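Local coordinates for periplasmic binding protein (PDB 4LJS) that probably binds a small ligand in the periplasm and hands it to a membrane transporter, as periplasmic binding proteins do, at residues 26-40 and 130-143. Numbering follows the deposited sequence.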
ATOM      1  N   ILE A  26     -20.940  -4.215  -3.764  1.00 43.33           N
ATOM      2  CA  ILE A  26     -19.666  -4.231  -3.061  1.00 41.36           C
ATOM      3  C   ILE A  26     -19.878  -3.990  -1.571  1.00 44.65           C
ATOM      4  O   ILE A  26     -20.682  -3.139  -1.182  1.00 48.78           O
ATOM      5  CB  ILE A  26     -18.721  -3.135  -3.614  1.00 45.03           C
ATOM      6  CG1 ILE A  26     -18.287  -3.465  -5.047  1.00 45.18           C
ATOM      7  CG2 ILE A  26     -17.500  -2.945  -2.705  1.00 37.07           C
ATOM      8  CD1 ILE A  26     -17.540  -4.784  -5.173  1.00 46.18           C
ATOM      9  N   GLU A  27     -19.162  -4.745  -0.743  1.00 40.34           N
ATOM     10  CA  GLU A  27     -19.130  -4.491   0.690  1.00 45.72           C
ATOM     11  C   GLU A  27     -17.854  -3.756   1.119  1.00 47.72           C
ATOM     12  O   GLU A  27     -16.737  -4.173   0.805  1.00 51.46           O
ATOM     13  CB  GLU A  27     -19.259  -5.796   1.478  1.00 50.97           C
ATOM     14  CG  GLU A  27     -19.036  -5.617   2.974  1.00 52.02           C
ATOM     15  CD  GLU A  27     -19.103  -6.923   3.735  1.00 55.52           C
ATOM     16  OE1 GLU A  27     -18.050  -7.579   3.880  1.00 62.92           O
ATOM     17  OE2 GLU A  27     -20.205  -7.290   4.188  1.00 55.08           O
ATOM     18  N   SER A  28     -18.036  -2.663   1.851  1.00 42.70           N
ATOM     19  CA  SER A  28     -16.925  -1.909   2.418  1.00 35.61           C
ATOM     20  C   SER A  28     -17.269  -1.631   3.877  1.00 38.59           C
ATOM     21  O   SER A  28     -18.295  -2.109   4.371  1.00 44.27           O
ATOM     22  CB  SER A  28     -16.711  -0.612   1.638  1.00 34.29           C
ATOM     23  OG  SER A  28     -15.444  -0.025   1.911  1.00 34.50           O
ATOM     24  N   PHE A  29     -16.421  -0.879   4.572  1.00 35.29           N
ATOM     25  CA  PHE A  29     -16.623  -0.627   6.001  1.00 40.53           C
ATOM     26  C   PHE A  29     -16.322   0.824   6.354  1.00 44.51           C
ATOM     27  O   PHE A  29     -15.368   1.406   5.848  1.00 38.54           O
ATOM     28  CB  PHE A  29     -15.706  -1.518   6.851  1.00 42.11           C
ATOM     29  CG  PHE A  29     -15.844  -2.982   6.568  1.00 48.09           C
ATOM     30  CD1 PHE A  29     -15.198  -3.555   5.480  1.00 44.58           C
ATOM     31  CD2 PHE A  29     -16.617  -3.790   7.397  1.00 47.85           C
ATOM     32  CE1 PHE A  29     -15.328  -4.908   5.214  1.00 51.02           C
ATOM     33  CE2 PHE A  29     -16.751  -5.140   7.140  1.00 47.62           C
ATOM     34  CZ  PHE A  29     -16.103  -5.702   6.045  1.00 51.32           C
ATOM     35  N   VAL A  30     -17.122   1.403   7.240  1.00 46.20           N
ATOM     36  CA  VAL A  30     -16.814   2.727   7.751  1.00 43.82           C
ATOM     37  C   VAL A  30     -15.943   2.586   8.995  1.00 44.40           C
ATOM     38  O   VAL A  30     -15.115   3.443   9.292  1.00 41.09           O
ATOM     39  CB  VAL A  30     -18.098   3.549   8.027  1.00 48.37           C
ATOM     40  CG1 VAL A  30     -18.797   3.866   6.713  1.00 46.61           C
ATOM     41  CG2 VAL A  30     -19.036   2.797   8.949  1.00 43.13           C
ATOM     42  N   ARG A  31     -16.129   1.482   9.708  1.00 47.16           N
ATOM     43  CA  ARG A  31     -15.282   1.125  10.837  1.00 54.38           C
ATOM     44  C   ARG A  31     -15.125  -0.387  10.887  1.00 55.96           C
ATOM     45  O   ARG A  31     -15.855  -1.123  10.220  1.00 44.11           O
ATOM     46  CB  ARG A  31     -15.872   1.631  12.160  1.00 54.95           C
ATOM     47  CG  ARG A  31     -15.774   3.131  12.336  1.00 56.43           C
ATOM     48  CD  ARG A  31     -16.136   3.582  13.743  1.00 61.07           C
ATOM     49  NE  ARG A  31     -15.904   5.018  13.890  1.00 59.69           N
ATOM     50  CZ  ARG A  31     -15.973   5.689  15.036  1.00 64.43           C
ATOM     51  NH1 ARG A  31     -16.275   5.067  16.174  1.00 67.50           N
ATOM     52  NH2 ARG A  31     -15.736   6.993  15.041  1.00 61.32           N
ATOM     53  N   ARG A  32     -14.167  -0.847  11.680  1.00 50.26           N
ATOM     54  CA  ARG A  32     -13.980  -2.272  11.888  1.00 55.64           C
ATOM     55  C   ARG A  32     -15.287  -2.861  12.408  1.00 53.74           C
ATOM     56  O   ARG A  32     -15.810  -2.426  13.434  1.00 56.85           O
ATOM     57  CB  ARG A  32     -12.844  -2.508  12.881  1.00 57.69           C
ATOM     58  CG  ARG A  32     -12.402  -3.948  13.022  1.00 67.38           C
ATOM     59  CD  ARG A  32     -11.239  -4.035  14.002  1.00 78.41           C
ATOM     60  NE  ARG A  32     -10.932  -5.407  14.385  1.00 92.36           N
ATOM     61  CZ  ARG A  32     -11.518  -6.047  15.392  1.00102.69           C
ATOM     62  NH1 ARG A  32     -11.175  -7.299  15.675  1.00110.15           N
ATOM     63  NH2 ARG A  32     -12.448  -5.437  16.115  1.00103.44           N
ATOM     64  N   GLY A  33     -15.834  -3.818  11.667  1.00 51.47           N
ATOM     65  CA  GLY A  33     -17.064  -4.482  12.061  1.00 58.15           C
ATOM     66  C   GLY A  33     -18.327  -3.719  11.706  1.00 62.84           C
ATOM     67  O   GLY A  33     -19.423  -4.111  12.107  1.00 64.49           O
ATOM     68  N   GLU A  34     -18.179  -2.631  10.956  1.00 61.34           N
ATOM     69  CA  GLU A  34     -19.334  -1.836  10.533  1.00 58.76           C
ATOM     70  C   GLU A  34     -19.417  -1.715   9.010  1.00 55.21           C
ATOM     71  O   GLU A  34     -18.911  -0.757   8.426  1.00 55.67           O
ATOM     72  CB  GLU A  34     -19.313  -0.456  11.202  1.00 56.64           C
ATOM     73  CG  GLU A  34     -19.580  -0.508  12.714  1.00 57.90           C
ATOM     74  CD  GLU A  34     -19.477   0.854  13.380  1.00 63.51           C
ATOM     75  OE1 GLU A  34     -19.577   1.878  12.671  1.00 69.74           O
ATOM     76  OE2 GLU A  34     -19.285   0.903  14.612  1.00 65.62           O
ATOM     77  N   PRO A  35     -20.063  -2.700   8.361  1.00 53.40           N
ATOM     78  CA  PRO A  35     -20.113  -2.748   6.898  1.00 48.52           C
ATOM     79  C   PRO A  35     -21.229  -1.896   6.309  1.00 51.30           C
ATOM     80  O   PRO A  35     -22.249  -1.643   6.952  1.00 58.92           O
ATOM     81  CB  PRO A  35     -20.399  -4.226   6.615  1.00 46.07           C
ATOM     82  CG  PRO A  35     -21.240  -4.659   7.793  1.00 49.78           C
ATOM     83  CD  PRO A  35     -20.728  -3.867   8.979  1.00 57.66           C
ATOM     84  N   PHE A  36     -21.026  -1.454   5.077  1.00 43.32           N
ATOM     85  CA  PHE A  36     -22.104  -0.853   4.313  1.00 49.62           C
ATOM     86  C   PHE A  36     -22.021  -1.401   2.906  1.00 54.12           C
ATOM     87  O   PHE A  36     -20.956  -1.826   2.456  1.00 55.50           O
ATOM     88  CB  PHE A  36     -22.043   0.680   4.325  1.00 41.26           C
ATOM     89  CG  PHE A  36     -20.876   1.257   3.569  1.00 38.16           C
ATOM     90  CD1 PHE A  36     -19.610   1.300   4.143  1.00 36.97           C
ATOM     91  CD2 PHE A  36     -21.048   1.780   2.294  1.00 36.82           C
ATOM     92  CE1 PHE A  36     -18.532   1.851   3.451  1.00 44.81           C
ATOM     93  CE2 PHE A  36     -19.980   2.333   1.593  1.00 34.35           C
ATOM     94  CZ  PHE A  36     -18.718   2.372   2.173  1.00 38.82           C
ATOM     95  N   GLU A  37     -23.153  -1.414   2.221  1.00 57.02           N
ATOM     96  CA  GLU A  37     -23.229  -2.020   0.912  1.00 52.84           C
ATOM     97  C   GLU A  37     -23.480  -0.942  -0.122  1.00 52.79           C
ATOM     98  O   GLU A  37     -24.230  -0.001   0.126  1.00 55.23           O
ATOM     99  CB  GLU A  37     -24.356  -3.044   0.889  1.00 57.35           C
ATOM    100  CG  GLU A  37     -24.105  -4.208  -0.022  1.00 63.85           C
ATOM    101  CD  GLU A  37     -25.087  -5.335   0.214  1.00 80.30           C
ATOM    102  OE1 GLU A  37     -26.309  -5.112   0.050  1.00 81.38           O
ATOM    103  OE2 GLU A  37     -24.632  -6.441   0.576  1.00 87.90           O
ATOM    104  N   SER A  38     -22.841  -1.088  -1.278  1.00 52.61           N
ATOM    105  CA  SER A  38     -23.003  -0.158  -2.383  1.00 50.36           C
ATOM    106  C   SER A  38     -23.252  -0.928  -3.665  1.00 52.26           C
ATOM    107  O   SER A  38     -22.621  -1.958  -3.913  1.00 56.33           O
ATOM    108  CB  SER A  38     -21.749   0.700  -2.536  1.00 47.27           C
ATOM    109  OG  SER A  38     -21.451   1.347  -1.315  1.00 51.66           O
ATOM    110  N   THR A  39     -24.178  -0.429  -4.475  1.00 52.72           N
ATOM    111  CA  THR A  39     -24.494  -1.064  -5.746  1.00 54.39           C
ATOM    112  C   THR A  39     -24.112  -0.168  -6.917  1.00 49.23           C
ATOM    113  O   THR A  39     -24.456   1.010  -6.952  1.00 50.19           O
ATOM    114  CB  THR A  39     -25.981  -1.443  -5.835  1.00 57.88           C
ATOM    115  OG1 THR A  39     -26.267  -2.462  -4.870  1.00 61.15           O
ATOM    116  CG2 THR A  39     -26.313  -1.968  -7.217  1.00 54.90           C
ATOM    117  N   TYR A  40     -23.387  -0.743  -7.868  1.00 48.24           N
ATOM    118  CA  TYR A  40     -22.915  -0.016  -9.037  1.00 44.39           C
ATOM    119  C   TYR A  40     -23.599  -0.536 -10.297  1.00 51.38           C
ATOM    120  O   TYR A  40     -23.479  -1.716 -10.623  1.00 55.51           O
ATOM    121  CB  TYR A  40     -21.405  -0.187  -9.169  1.00 38.81           C
ATOM    122  CG  TYR A  40     -20.618   0.348  -8.000  1.00 38.17           C
ATOM    123  CD1 TYR A  40     -20.477  -0.392  -6.828  1.00 37.08           C
ATOM    124  CD2 TYR A  40     -19.998   1.593  -8.071  1.00 35.76           C
ATOM    125  CE1 TYR A  40     -19.746   0.101  -5.754  1.00 38.93           C
ATOM    126  CE2 TYR A  40     -19.268   2.092  -7.008  1.00 31.10           C
ATOM    127  CZ  TYR A  40     -19.149   1.348  -5.853  1.00 39.27           C
ATOM    128  OH  TYR A  40     -18.425   1.853  -4.796  1.00 39.13           O
ATOM    129  N   GLN A 130     -24.274   9.140  -1.098  1.00 41.14           N
ATOM    130  CA  GLN A 130     -25.309   8.322  -1.712  1.00 48.68           C
ATOM    131  C   GLN A 130     -26.549   9.166  -2.000  1.00 52.54           C
ATOM    132  O   GLN A 130     -27.315   8.876  -2.918  1.00 51.88           O
ATOM    133  CB  GLN A 130     -25.631   7.100  -0.848  1.00 46.87           C
ATOM    134  CG  GLN A 130     -24.586   5.989  -0.989  1.00 59.71           C
ATOM    135  CD  GLN A 130     -24.664   4.940   0.108  1.00 71.37           C
ATOM    136  OE1 GLN A 130     -25.454   5.061   1.043  1.00 77.29           O
ATOM    137  NE2 GLN A 130     -23.840   3.903  -0.005  1.00 73.06           N
ATOM    138  N   ALA A 131     -26.728  10.230  -1.227  1.00 46.56           N
ATOM    139  CA  ALA A 131     -27.840  11.137  -1.459  1.00 51.81           C
ATOM    140  C   ALA A 131     -27.535  12.033  -2.661  1.00 52.39           C
ATOM    141  O   ALA A 131     -28.434  12.644  -3.237  1.00 53.40           O
ATOM    142  CB  ALA A 131     -28.102  11.973  -0.221  1.00 53.53           C
ATOM    143  N   ARG A 132     -26.258  12.107  -3.027  1.00 45.12           N
ATOM    144  CA  ARG A 132     -25.835  12.877  -4.190  1.00 39.92           C
ATOM    145  C   ARG A 132     -25.589  11.953  -5.381  1.00 44.69           C
ATOM    146  O   ARG A 132     -24.943  12.341  -6.349  1.00 49.33           O
ATOM    147  CB  ARG A 132     -24.575  13.687  -3.861  1.00 36.75           C
ATOM    148  CG  ARG A 132     -24.734  14.565  -2.622  1.00 36.14           C
ATOM    149  CD  ARG A 132     -23.559  15.525  -2.412  1.00 39.42           C
ATOM    150  NE  ARG A 132     -23.403  16.522  -3.481  1.00 34.98           N
ATOM    151  CZ  ARG A 132     -24.201  17.574  -3.664  1.00 36.00           C
ATOM    152  NH1 ARG A 132     -25.243  17.777  -2.864  1.00 35.47           N
ATOM    153  NH2 ARG A 132     -23.966  18.427  -4.661  1.00 32.81           N
ATOM    154  N   LEU A 133     -26.119  10.734  -5.294  1.00 43.50           N
ATOM    155  CA  LEU A 133     -25.944   9.708  -6.328  1.00 47.38           C
ATOM    156  C   LEU A 133     -24.485   9.352  -6.638  1.00 47.95           C
ATOM    157  O   LEU A 133     -24.124   9.096  -7.788  1.00 51.80           O
ATOM    158  CB  LEU A 133     -26.694  10.080  -7.607  1.00 52.31           C
ATOM    159  CG  LEU A 133     -28.213  10.038  -7.440  1.00 56.45           C
ATOM    160  CD1 LEU A 133     -28.885  10.322  -8.750  1.00 48.75           C
ATOM    161  CD2 LEU A 133     -28.645   8.682  -6.896  1.00 65.12           C
ATOM    162  N   ALA A 134     -23.655   9.335  -5.602  1.00 38.22           N
ATOM    163  CA  ALA A 134     -22.280   8.885  -5.735  1.00 40.84           C
ATOM    164  C   ALA A 134     -22.045   7.726  -4.783  1.00 46.89           C
ATOM    165  O   ALA A 134     -22.804   7.517  -3.833  1.00 50.80           O
ATOM    166  CB  ALA A 134     -21.310  10.012  -5.434  1.00 32.71           C
ATOM    167  N   ASN A 135     -20.990   6.971  -5.050  1.00 43.61           N
ATOM    168  CA  ASN A 135     -20.593   5.879  -4.178  1.00 40.34           C
ATOM    169  C   ASN A 135     -19.286   6.169  -3.460  1.00 37.73           C
ATOM    170  O   ASN A 135     -18.506   7.028  -3.884  1.00 39.83           O
ATOM    171  CB  ASN A 135     -20.487   4.587  -4.980  1.00 34.06           C
ATOM    172  CG  ASN A 135     -21.837   4.023  -5.313  1.00 46.15           C
ATOM    173  OD1 ASN A 135     -22.657   3.811  -4.420  1.00 47.84           O
ATOM    174  ND2 ASN A 135     -22.100   3.809  -6.598  1.00 52.23           N
ATOM    175  N   VAL A 136     -19.061   5.452  -2.365  1.00 32.87           N
ATOM    176  CA  VAL A 136     -17.826   5.571  -1.590  1.00 32.63           C
ATOM    177  C   VAL A 136     -17.232   4.175  -1.389  1.00 34.10           C
ATOM    178  O   VAL A 136     -17.951   3.230  -1.066  1.00 31.56           O
ATOM    179  CB  VAL A 136     -18.091   6.221  -0.216  1.00 33.01           C
ATOM    180  CG1 VAL A 136     -16.844   6.166   0.676  1.00 31.13           C
ATOM    181  CG2 VAL A 136     -18.578   7.660  -0.392  1.00 30.91           C
ATOM    182  N   TYR A 137     -15.931   4.042  -1.622  1.00 35.30           N
ATOM    183  CA  TYR A 137     -15.234   2.804  -1.311  1.00 42.04           C
ATOM    184  C   TYR A 137     -14.069   3.098  -0.378  1.00 35.52           C
ATOM    185  O   TYR A 137     -13.269   3.996  -0.636  1.00 33.37           O
ATOM    186  CB  TYR A 137     -14.746   2.084  -2.573  1.00 38.64           C
ATOM    187  CG  TYR A 137     -14.061   0.779  -2.246  1.00 31.36           C
ATOM    188  CD1 TYR A 137     -14.805  -0.342  -1.894  1.00 32.95           C
ATOM    189  CD2 TYR A 137     -12.673   0.670  -2.257  1.00 32.61           C
ATOM    190  CE1 TYR A 137     -14.193  -1.544  -1.577  1.00 33.68           C
ATOM    191  CE2 TYR A 137     -12.044  -0.539  -1.937  1.00 39.53           C
ATOM    192  CZ  TYR A 137     -12.813  -1.639  -1.597  1.00 39.68           C
ATOM    193  OH  TYR A 137     -12.212  -2.841  -1.274  1.00 42.29           O
ATOM    194  N   ILE A 138     -13.989   2.328   0.702  1.00 27.82           N
ATOM    195  CA  ILE A 138     -13.012   2.552   1.760  1.00 31.77           C
ATOM    196  C   ILE A 138     -12.042   1.367   1.874  1.00 31.31           C
ATOM    197  O   ILE A 138     -12.469   0.213   1.911  1.00 31.93           O
ATOM    198  CB  ILE A 138     -13.749   2.783   3.100  1.00 35.83           C
ATOM    199  CG1 ILE A 138     -14.533   4.097   3.029  1.00 38.97           C
ATOM    200  CG2 ILE A 138     -12.777   2.789   4.279  1.00 35.32           C
ATOM    201  CD1 ILE A 138     -15.501   4.307   4.179  1.00 37.27           C
ATOM    202  N   ALA A 139     -10.740   1.649   1.910  1.00 31.50           N
ATOM    203  CA  ALA A 139      -9.740   0.589   2.083  1.00 31.33           C
ATOM    204  C   ALA A 139      -9.899  -0.101   3.436  1.00 33.80           C
ATOM    205  O   ALA A 139      -9.785   0.538   4.483  1.00 32.55           O
ATOM    206  CB  ALA A 139      -8.343   1.150   1.957  1.00 29.61           C
ATOM    207  N   GLU A 140     -10.149  -1.405   3.417  1.00 32.84           N
ATOM    208  CA  GLU A 140     -10.283  -2.157   4.662  1.00 34.60           C
ATOM    209  C   GLU A 140      -9.020  -2.093   5.536  1.00 28.41           C
ATOM    210  O   GLU A 140      -9.107  -2.096   6.760  1.00 38.09           O
ATOM    211  CB  GLU A 140     -10.663  -3.615   4.387  1.00 33.98           C
ATOM    212  CG  GLU A 140     -10.933  -4.399   5.652  1.00 41.27           C
ATOM    213  CD  GLU A 140     -11.117  -5.884   5.401  1.00 50.66           C
ATOM    214  OE1 GLU A 140     -10.968  -6.320   4.237  1.00 46.86           O
ATOM    215  OE2 GLU A 140     -11.409  -6.610   6.378  1.00 53.58           O
ATOM    216  N   SER A 141      -7.849  -2.019   4.915  1.00 25.52           N
ATOM    217  CA  SER A 141      -6.606  -1.981   5.686  1.00 33.65           C
ATOM    218  C   SER A 141      -6.344  -0.628   6.353  1.00 34.19           C
ATOM    219  O   SER A 141      -5.345  -0.465   7.063  1.00 37.65           O
ATOM    220  CB  SER A 141      -5.419  -2.361   4.811  1.00 40.42           C
ATOM    221  OG  SER A 141      -5.187  -1.371   3.829  1.00 41.45           O
ATOM    222  N   SER A 142      -7.234   0.339   6.131  1.00 28.58           N
ATOM    223  CA  SER A 142      -7.126   1.634   6.795  1.00 30.87           C
ATOM    224  C   SER A 142      -8.011   1.759   8.052  1.00 38.17           C
ATOM    225  O   SER A 142      -8.079   2.828   8.659  1.00 41.88           O
ATOM    226  CB  SER A 142      -7.469   2.757   5.817  1.00 30.04           C
ATOM    227  OG  SER A 142      -8.863   2.790   5.557  1.00 30.46           O
ATOM    228  N   LEU A 143      -8.676   0.675   8.445  1.00 34.91           N
ATOM    229  CA  LEU A 143      -9.686   0.749   9.511  1.00 41.36           C
ATOM    230  C   LEU A 143      -9.107   0.836  10.922  1.00 41.79           C
ATOM    231  O   LEU A 143      -9.829   1.129  11.877  1.00 43.68           O
ATOM    232  CB  LEU A 143     -10.665  -0.430   9.430  1.00 39.44           C
ATOM    233  CG  LEU A 143     -11.532  -0.515   8.172  1.00 38.10           C
ATOM    234  CD1 LEU A 143     -12.341  -1.808   8.176  1.00 35.90           C
ATOM    235  CD2 LEU A 143     -12.440   0.694   8.059  1.00 34.94           C
TER
HETATM  236  O   HOH W   1     -13.602  -2.206   2.115  1.00 41.54           O
HETATM  237  O   HOH W   2     -12.301   0.944  12.613  1.00 41.81           O
HETATM  238  O   HOH W   3     -21.504   3.787  -1.646  1.00 41.26           O
HETATM  239  O   HOH W   4     -25.096   2.515  -3.417  1.00 48.59           O
HETATM  240  O   HOH W   5     -18.263   0.953  -2.285  1.00 37.25           O
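I138 and L143 press into the hairpin 26-40 beside F29 and the corner at V30, while F36 and Y40 project the other way, onto 130-143. I138 presses both ends of its side chain, CG2 and CD1, on the carbonyl of F29, with CG2 3.3 Å from F29 O. Its CD1 reaches on to F36 CE1 at 4.0 Å and to V30 CG1. L143 CD1 lies 3.6 Å from F29 CB, and its CD2 rests near R31 CA.

In the middle, S28 OG, anti to the backbone N (chi1 -164°), accepts a hydrogen bond from I138 N at 3.0 Å. The Y137 ring crosses I26 at about a right angle, with I26 CG2 3.8 Å from CE1; its hydroxyl bonds D160. F36 turns its ring edge to V136 O, 3.4 Å from CZ.

At the other end, N135 ND2 lies over one face of the Y40 ring, 3.3 Å from CE2, while CB is by the hydroxyl. The amide is tilted 49° from the ring.

Strand 135-138 is the edge of the parallel sheet, and the hairpin crosses it without joining it. Ordered waters bridge the two segments. One joins Q130 NE2, N135 OD1 and V136 N, close to S38 OG. Others link Y40 OH to V136 O, S28 OG to I138 O, and, at the corner, R32 N to L143 O. Apolar contacts thus alternate with water bridges, and the edge strand's V136 N, V136 O and I138 O meet water facing the hairpin.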